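Lmo0181 protein (Listeria monocytogenes serovar 1/2a, PDB 5F7V) binds the cyclic glucan cycloalternan as the substrate-binding lipoprotein of an ABC transporter, probably delivering it for uptake across the cell membrane. Local coordinates at residues 16-21 with 67-72; 263-268 with 337-342. All blocks are in the same frame, centred on the assembly; numbering follows the deposited sequence.

Contact 1: residues 16-21 with 67-72; sequences TYYQFS and DAPDAF. With GLC (alpha-D-glucopyranose), chain B.
Tyr17 pairs with Ala71 and Tyr18 with Phe72 where strand 71-75 begins alongside strand 13-19, parallel to it, Ala71 N donating to Thr16 O (3.0 Å) and Tyr18 N to Ala71 O (3.1 Å). Between these bonds the CA-H of Tyr17 also points at Ala71 O. Just before the second strand begins, Asp70 and Thr16 grip each other twice. Asp70 N donates to Thr16 OG1 at 2.9 Å, and Thr16 N returns a nearly straight bond of 3.0 Å to Asp70 OD2 (166°), using the anti lone pair of that oxygen. With chi1 at 53°, OG1 sits between the backbone N and carbonyl carbon of Thr16, within reach of Asp70 N; a water links the same OG1 to Ala68 O. The other carboxylate oxygen of Asp70 is held by Ser291, so both oxygens of the group are engaged. On the face that carries Tyr18 and Phe72, Pro69 presses its CG against Tyr18 CB (3.5 Å), its ring slanting across the base of the tyrosine. On the face of Tyr17 and Ala71, the tyrosine turns the CD1 corner of its ring to the Ala71 methyl, CD1 to CB 4.0 Å. Beyond the paired residues, the loop that follows strand 13-19 enters the glycan pocket, and Phe20 O accepts a 2.7 Å bond from glucose O6. Strand 13-19 is flanked by strands 43-49 and 71-75, with helix 52-64 against Tyr18 and Phe72, and Ile285 of strand 278-287 against Tyr17 and Ala71.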
loop_
_atom_site.group_PDB
_atom_site.type_symbol
_atom_site.label_atom_id
_atom_site.label_comp_id
_atom_site.label_asym_id
_atom_site.label_seq_id
_atom_site.Cartn_x
_atom_site.Cartn_y
_atom_site.Cartn_z
ATOM N N THR A 16 -10.608 -15.653 16.081
ATOM C CA THR A 16 -10.179 -14.258 16.073
ATOM C C THR A 16 -9.537 -13.901 14.743
ATOM O O THR A 16 -8.782 -14.702 14.195
ATOM C CB THR A 16 -9.208 -13.992 17.230
ATOM O OG1 THR A 16 -8.133 -14.941 17.175
ATOM C CG2 THR A 16 -9.916 -14.172 18.567
ATOM N N TYR A 17 -9.825 -12.701 14.265
ATOM C CA TYR A 17 -9.248 -12.122 13.038
ATOM C C TYR A 17 -8.712 -10.757 13.382
ATOM O O TYR A 17 -9.467 -9.931 13.863
ATOM C CB TYR A 17 -10.291 -12.055 11.912
ATOM C CG TYR A 17 -9.782 -11.343 10.659
ATOM C CD1 TYR A 17 -8.570 -11.715 10.082
ATOM C CD2 TYR A 17 -10.511 -10.307 10.081
ATOM C CE1 TYR A 17 -8.096 -11.083 8.958
ATOM C CE2 TYR A 17 -10.055 -9.693 8.934
ATOM C CZ TYR A 17 -8.849 -10.071 8.400
ATOM O OH TYR A 17 -8.319 -9.431 7.285
ATOM N N TYR A 18 -7.410 -10.571 13.201
ATOM C CA TYR A 18 -6.702 -9.318 13.506
ATOM C C TYR A 18 -6.427 -8.662 12.167
ATOM O O TYR A 18 -5.972 -9.342 11.232
ATOM C CB TYR A 18 -5.444 -9.711 14.237
ATOM C CG TYR A 18 -4.709 -8.813 15.171
ATOM C CD1 TYR A 18 -4.953 -8.771 16.536
ATOM C CD2 TYR A 18 -3.657 -8.056 14.678
ATOM C CE1 TYR A 18 -4.211 -7.963 17.374
ATOM C CE2 TYR A 18 -2.900 -7.227 15.477
ATOM C CZ TYR A 18 -3.171 -7.181 16.834
ATOM O OH TYR A 18 -2.340 -6.319 17.531
ATOM N N GLN A 19 -6.754 -7.382 12.013
ATOM C CA GLN A 19 -6.565 -6.722 10.701
ATOM C C GLN A 19 -6.356 -5.220 10.826
ATOM O O GLN A 19 -6.575 -4.638 11.889
ATOM C CB GLN A 19 -7.751 -7.057 9.792
ATOM C CG GLN A 19 -9.059 -6.360 10.169
ATOM C CD GLN A 19 -9.219 -5.023 9.462
ATOM O OE1 GLN A 19 -9.097 -4.942 8.240
ATOM N NE2 GLN A 19 -9.530 -3.991 10.229
ATOM N N PHE A 20 -5.939 -4.625 9.720
ATOM C CA PHE A 20 -5.702 -3.195 9.592
ATOM C C PHE A 20 -6.387 -2.516 8.438
ATOM O O PHE A 20 -6.606 -1.330 8.523
ATOM C CB PHE A 20 -4.198 -2.864 9.484
ATOM C CG PHE A 20 -3.549 -3.479 8.279
ATOM C CD1 PHE A 20 -3.588 -2.856 7.029
ATOM C CD2 PHE A 20 -2.946 -4.707 8.384
ATOM C CE1 PHE A 20 -3.047 -3.515 5.926
ATOM C CE2 PHE A 20 -2.377 -5.332 7.309
ATOM C CZ PHE A 20 -2.433 -4.743 6.062
ATOM N N SER A 21 -6.700 -3.218 7.343
ATOM C CA SER A 21 -7.014 -2.465 6.128
ATOM C C SER A 21 -8.425 -1.895 6.048
ATOM O O SER A 21 -8.636 -0.971 5.287
ATOM C CB SER A 21 -6.712 -3.316 4.895
ATOM O OG SER A 21 -7.625 -4.386 4.710
ATOM N N ASP A 67 -0.373 -15.578 22.246
ATOM C CA ASP A 67 -1.815 -15.493 21.962
ATOM C C ASP A 67 -2.033 -14.950 20.572
ATOM O O ASP A 67 -2.643 -13.890 20.417
ATOM C CB ASP A 67 -2.600 -14.646 22.996
ATOM C CG ASP A 67 -4.117 -14.845 22.913
ATOM O OD1 ASP A 67 -4.657 -15.889 22.450
ATOM O OD2 ASP A 67 -4.827 -13.923 23.394
ATOM N N ALA A 68 -1.493 -15.669 19.597
ATOM C CA ALA A 68 -1.706 -15.307 18.211
ATOM C C ALA A 68 -3.186 -15.343 17.838
ATOM O O ALA A 68 -3.924 -16.225 18.264
ATOM C CB ALA A 68 -0.932 -16.249 17.303
ATOM N N PRO A 69 -3.633 -14.365 17.062
ATOM C CA PRO A 69 -4.957 -14.467 16.458
ATOM C C PRO A 69 -5.029 -15.707 15.567
ATOM O O PRO A 69 -4.035 -16.112 14.999
ATOM C CB PRO A 69 -5.052 -13.197 15.600
ATOM C CG PRO A 69 -3.920 -12.308 16.007
ATOM C CD PRO A 69 -2.862 -13.218 16.552
ATOM N N ASP A 70 -6.198 -16.322 15.437
ATOM C CA ASP A 70 -6.301 -17.470 14.554
ATOM C C ASP A 70 -6.030 -17.108 13.109
ATOM O O ASP A 70 -5.394 -17.883 12.410
ATOM C CB ASP A 70 -7.672 -18.110 14.652
ATOM C CG ASP A 70 -7.998 -18.597 16.033
ATOM O OD1 ASP A 70 -7.293 -19.503 16.525
ATOM O OD2 ASP A 70 -8.942 -18.049 16.621
ATOM N N ALA A 71 -6.526 -15.954 12.686
ATOM C CA ALA A 71 -6.321 -15.472 11.336
ATOM C C ALA A 71 -5.840 -14.032 11.469
ATOM O O ALA A 71 -6.303 -13.312 12.350
ATOM C CB ALA A 71 -7.605 -15.545 10.547
ATOM N N PHE A 72 -4.949 -13.585 10.589
ATOM C CA PHE A 72 -4.504 -12.205 10.648
ATOM C C PHE A 72 -4.042 -11.719 9.296
ATOM O O PHE A 72 -3.539 -12.476 8.478
ATOM C CB PHE A 72 -3.419 -11.999 11.721
ATOM C CG PHE A 72 -2.271 -12.955 11.682
ATOM C CD1 PHE A 72 -1.159 -12.712 10.927
ATOM C CD2 PHE A 72 -2.318 -14.128 12.435
ATOM C CE1 PHE A 72 -0.092 -13.598 10.932
ATOM C CE2 PHE A 72 -1.240 -15.013 12.442
ATOM C CZ PHE A 72 -0.111 -14.728 11.694
HETATM C C1 GLC B . -2.779 3.161 5.510
HETATM C C2 GLC B . -2.094 2.047 4.742
HETATM C C3 GLC B . -3.086 1.194 3.968
HETATM C C4 GLC B . -4.122 0.668 4.940
HETATM C C5 GLC B . -4.820 1.872 5.586
HETATM C C6 GLC B . -5.940 1.462 6.533
HETATM O O2 GLC B . -1.132 2.622 3.860
HETATM O O3 GLC B . -2.432 0.035 3.459
HETATM O O4 GLC B . -5.042 -0.211 4.285
HETATM O O5 GLC B . -3.836 2.627 6.296
HETATM O O6 GLC B . -5.340 0.866 7.682
HETATM O O HOH W 1 -6.574 -15.593 19.470
#

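Contact 2: residues 263-268 with 337-342; sequences FKWDVQ and TPPDNR
The indole of Trp265 takes Pro338 CB over one face, 3.6 Å above the plane and displaced toward the rim, while Phe263 O lies in plane at its edge. Pro339 extends this packing over the six-membered ring, its CD 3.6 Å from Trp265 CH2. Both prolines follow cis peptide bonds, and both rings pack on the indole. Pro339 also rests against Val267, CG to CG1 3.7 Å. Asp266, between the two strand residues in sequence, turns its carboxylate to the loop backbone, with CG anti to the backbone N (chi1 -153°). Its OD1 receives Asn341 N on the syn lone pair at 2.8 Å, and also Val267 N from the anti side, 33° out of the carboxylate plane; two N-H groups thus grip OD1 and restrain the rotation of the carboxylate. Asn341 answers with its side chain: ND2 donates to Val267 O (3.0 Å), with that oxygen close to the amide plane. Asp266 OD2 and Asp340 OD2 are 4.5 Å apart, and a water donating to both probably eases their repulsion. A second water joins Trp265 O to Asp340 N. Within the loop, Arg342 ties down the proline carbonyls, NE to Pro339 O and NH2 to Pro338 O. The chain bends through an inverse gamma turn centred on Asn341, and the contact as a whole is a loop docked on strand 265-268; with its two consecutive cis prolines, this loop joins helix 327-335 to helix 343-347 in a periplasmic-binding-protein-type fold.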
loop_
_atom_site.group_PDB
_atom_site.type_symbol
_atom_site.label_atom_id
_atom_site.label_comp_id
_atom_site.label_asym_id
_atom_site.label_seq_id
_atom_site.Cartn_x
_atom_site.Cartn_y
_atom_site.Cartn_z
ATOM N N PHE A 263 -14.877 19.357 -2.792
ATOM C CA PHE A 263 -14.365 19.905 -4.041
ATOM C C PHE A 263 -14.399 18.777 -5.070
ATOM O O PHE A 263 -14.544 17.593 -4.704
ATOM C CB PHE A 263 -12.941 20.478 -3.898
ATOM C CG PHE A 263 -11.963 19.577 -3.205
ATOM C CD1 PHE A 263 -11.345 18.546 -3.890
ATOM C CD2 PHE A 263 -11.668 19.759 -1.871
ATOM C CE1 PHE A 263 -10.457 17.714 -3.235
ATOM C CE2 PHE A 263 -10.771 18.965 -1.196
ATOM C CZ PHE A 263 -10.164 17.934 -1.893
ATOM N N LYS A 264 -14.299 19.125 -6.340
ATOM C CA LYS A 264 -14.172 18.108 -7.399
ATOM C C LYS A 264 -12.734 17.614 -7.471
ATOM O O LYS A 264 -11.780 18.402 -7.329
ATOM C CB LYS A 264 -14.546 18.723 -8.743
ATOM C CG LYS A 264 -15.961 19.318 -8.785
ATOM C CD LYS A 264 -17.096 18.386 -8.480
ATOM C CE LYS A 264 -18.427 19.126 -8.334
ATOM N NZ LYS A 264 -18.457 20.220 -7.310
ATOM N N TRP A 265 -12.578 16.303 -7.673
ATOM C CA TRP A 265 -11.273 15.692 -7.710
ATOM C C TRP A 265 -11.280 14.546 -8.692
ATOM O O TRP A 265 -12.319 13.925 -8.977
ATOM C CB TRP A 265 -10.835 15.212 -6.330
ATOM C CG TRP A 265 -11.740 14.233 -5.617
ATOM C CD1 TRP A 265 -12.885 14.517 -4.938
ATOM C CD2 TRP A 265 -11.583 12.827 -5.517
ATOM N NE1 TRP A 265 -13.466 13.388 -4.427
ATOM C CE2 TRP A 265 -12.661 12.328 -4.751
ATOM C CE3 TRP A 265 -10.605 11.934 -5.966
ATOM C CZ2 TRP A 265 -12.772 11.002 -4.430
ATOM C CZ3 TRP A 265 -10.725 10.602 -5.629
ATOM C CH2 TRP A 265 -11.798 10.152 -4.864
ATOM N N ASP A 266 -10.076 14.195 -9.143
ATOM C CA ASP A 266 -9.917 13.066 -10.061
ATOM C C ASP A 266 -8.528 12.475 -9.843
ATOM O O ASP A 266 -7.815 12.850 -8.907
ATOM C CB ASP A 266 -10.211 13.499 -11.510
ATOM C CG ASP A 266 -10.707 12.385 -12.437
ATOM O OD1 ASP A 266 -10.625 11.181 -12.094
ATOM O OD2 ASP A 266 -11.203 12.795 -13.526
ATOM N N VAL A 267 -8.194 11.473 -10.635
ATOM C CA VAL A 267 -6.935 10.740 -10.465
ATOM C C VAL A 267 -6.224 10.532 -11.772
ATOM O O VAL A 267 -6.847 10.551 -12.851
ATOM C CB VAL A 267 -7.162 9.379 -9.776
ATOM C CG1 VAL A 267 -7.826 9.541 -8.424
ATOM C CG2 VAL A 267 -7.933 8.422 -10.646
ATOM N N GLN A 268 -4.926 10.322 -11.713
ATOM C CA GLN A 268 -4.076 10.069 -12.873
ATOM C C GLN A 268 -2.952 9.107 -12.539
ATOM O O GLN A 268 -2.538 8.994 -11.408
ATOM C CB GLN A 268 -3.503 11.402 -13.410
ATOM C CG GLN A 268 -2.783 11.325 -14.751
ATOM C CD GLN A 268 -3.648 10.701 -15.807
ATOM O OE1 GLN A 268 -3.607 9.503 -16.028
ATOM N NE2 GLN A 268 -4.448 11.538 -16.480
ATOM N N THR A 337 -18.115 6.763 -9.272
ATOM C CA THR A 337 -17.479 8.095 -9.262
ATOM C C THR A 337 -17.868 8.835 -7.969
ATOM O O THR A 337 -18.999 8.616 -7.506
ATOM C CB THR A 337 -17.851 8.904 -10.520
ATOM O OG1 THR A 337 -17.173 10.174 -10.517
ATOM C CG2 THR A 337 -19.353 9.147 -10.685
ATOM N N PRO A 338 -17.012 9.683 -7.414
ATOM C CA PRO A 338 -15.674 10.014 -7.844
ATOM C C PRO A 338 -14.666 8.909 -7.469
ATOM O O PRO A 338 -14.935 8.080 -6.619
ATOM C CB PRO A 338 -15.424 11.328 -7.097
ATOM C CG PRO A 338 -16.149 11.152 -5.788
ATOM C CD PRO A 338 -17.411 10.476 -6.232
ATOM N N PRO A 339 -13.485 8.880 -8.077
ATOM C CA PRO A 339 -13.079 9.771 -9.167
ATOM C C PRO A 339 -13.613 9.217 -10.495
ATOM O O PRO A 339 -13.912 8.020 -10.608
ATOM C CB PRO A 339 -11.553 9.656 -9.116
ATOM C CG PRO A 339 -11.285 8.218 -8.722
ATOM C CD PRO A 339 -12.376 7.968 -7.705
ATOM N N ASP A 340 -13.703 10.070 -11.512
ATOM C CA ASP A 340 -14.130 9.622 -12.834
ATOM C C ASP A 340 -13.140 8.712 -13.517
ATOM O O ASP A 340 -13.546 7.743 -14.186
ATOM C CB ASP A 340 -14.393 10.818 -13.749
ATOM C CG ASP A 340 -15.663 11.589 -13.413
ATOM O OD1 ASP A 340 -16.656 11.013 -12.948
ATOM O OD2 ASP A 340 -15.681 12.803 -13.677
ATOM N N ASN A 341 -11.839 9.004 -13.382
ATOM C CA ASN A 341 -10.840 8.290 -14.195
ATOM C C ASN A 341 -10.375 7.005 -13.533
ATOM O O ASN A 341 -9.192 6.809 -13.289
ATOM C CB ASN A 341 -9.680 9.221 -14.476
ATOM C CG ASN A 341 -8.725 8.656 -15.496
ATOM O OD1 ASN A 341 -9.116 7.831 -16.331
ATOM N ND2 ASN A 341 -7.467 9.074 -15.445
ATOM N N ARG A 342 -11.342 6.126 -13.249
ATOM C CA ARG A 342 -11.084 4.823 -12.668
ATOM C C ARG A 342 -10.110 4.002 -13.530
ATOM O O ARG A 342 -9.323 3.217 -12.979
ATOM C CB ARG A 342 -12.410 4.065 -12.479
ATOM C CG ARG A 342 -13.437 4.685 -11.534
ATOM C CD ARG A 342 -12.923 4.670 -10.130
ATOM N NE ARG A 342 -13.834 5.242 -9.131
ATOM C CZ ARG A 342 -14.404 4.584 -8.131
ATOM N NH1 ARG A 342 -14.213 3.284 -7.998
ATOM N NH2 ARG A 342 -15.104 5.260 -7.226
HETATM O O HOH W 2 -13.728 12.860 -10.981
HETATM O O HOH W 3 -13.440 14.341 -13.620
HETATM O O HOH W 4 -5.471 8.015 -17.428
#

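Overall arrangement
Both segments of contact 1 precede those of contact 2 in the chain, and the centres of the two contacts are 33 Å apart, with nearest atoms about 15 Å from each other. Both nevertheless reach the same mixed, branched sheet. From strand 71-75 the connection passes to strand 278-287, then to the long strand 119-135, and so to strand 265-268. Contact 1 joins neighbouring strands and runs on to the bound glycan through Phe20 and Ser21, whereas contact 2 secures an interhelix loop, with the side chain of Val267 about 13 Å from a bound glucose. Contact 1 thus lies next to the glycan pocket, while contact 2 is packing well away from contact 1, the two joined through strands 278-287 and 119-135.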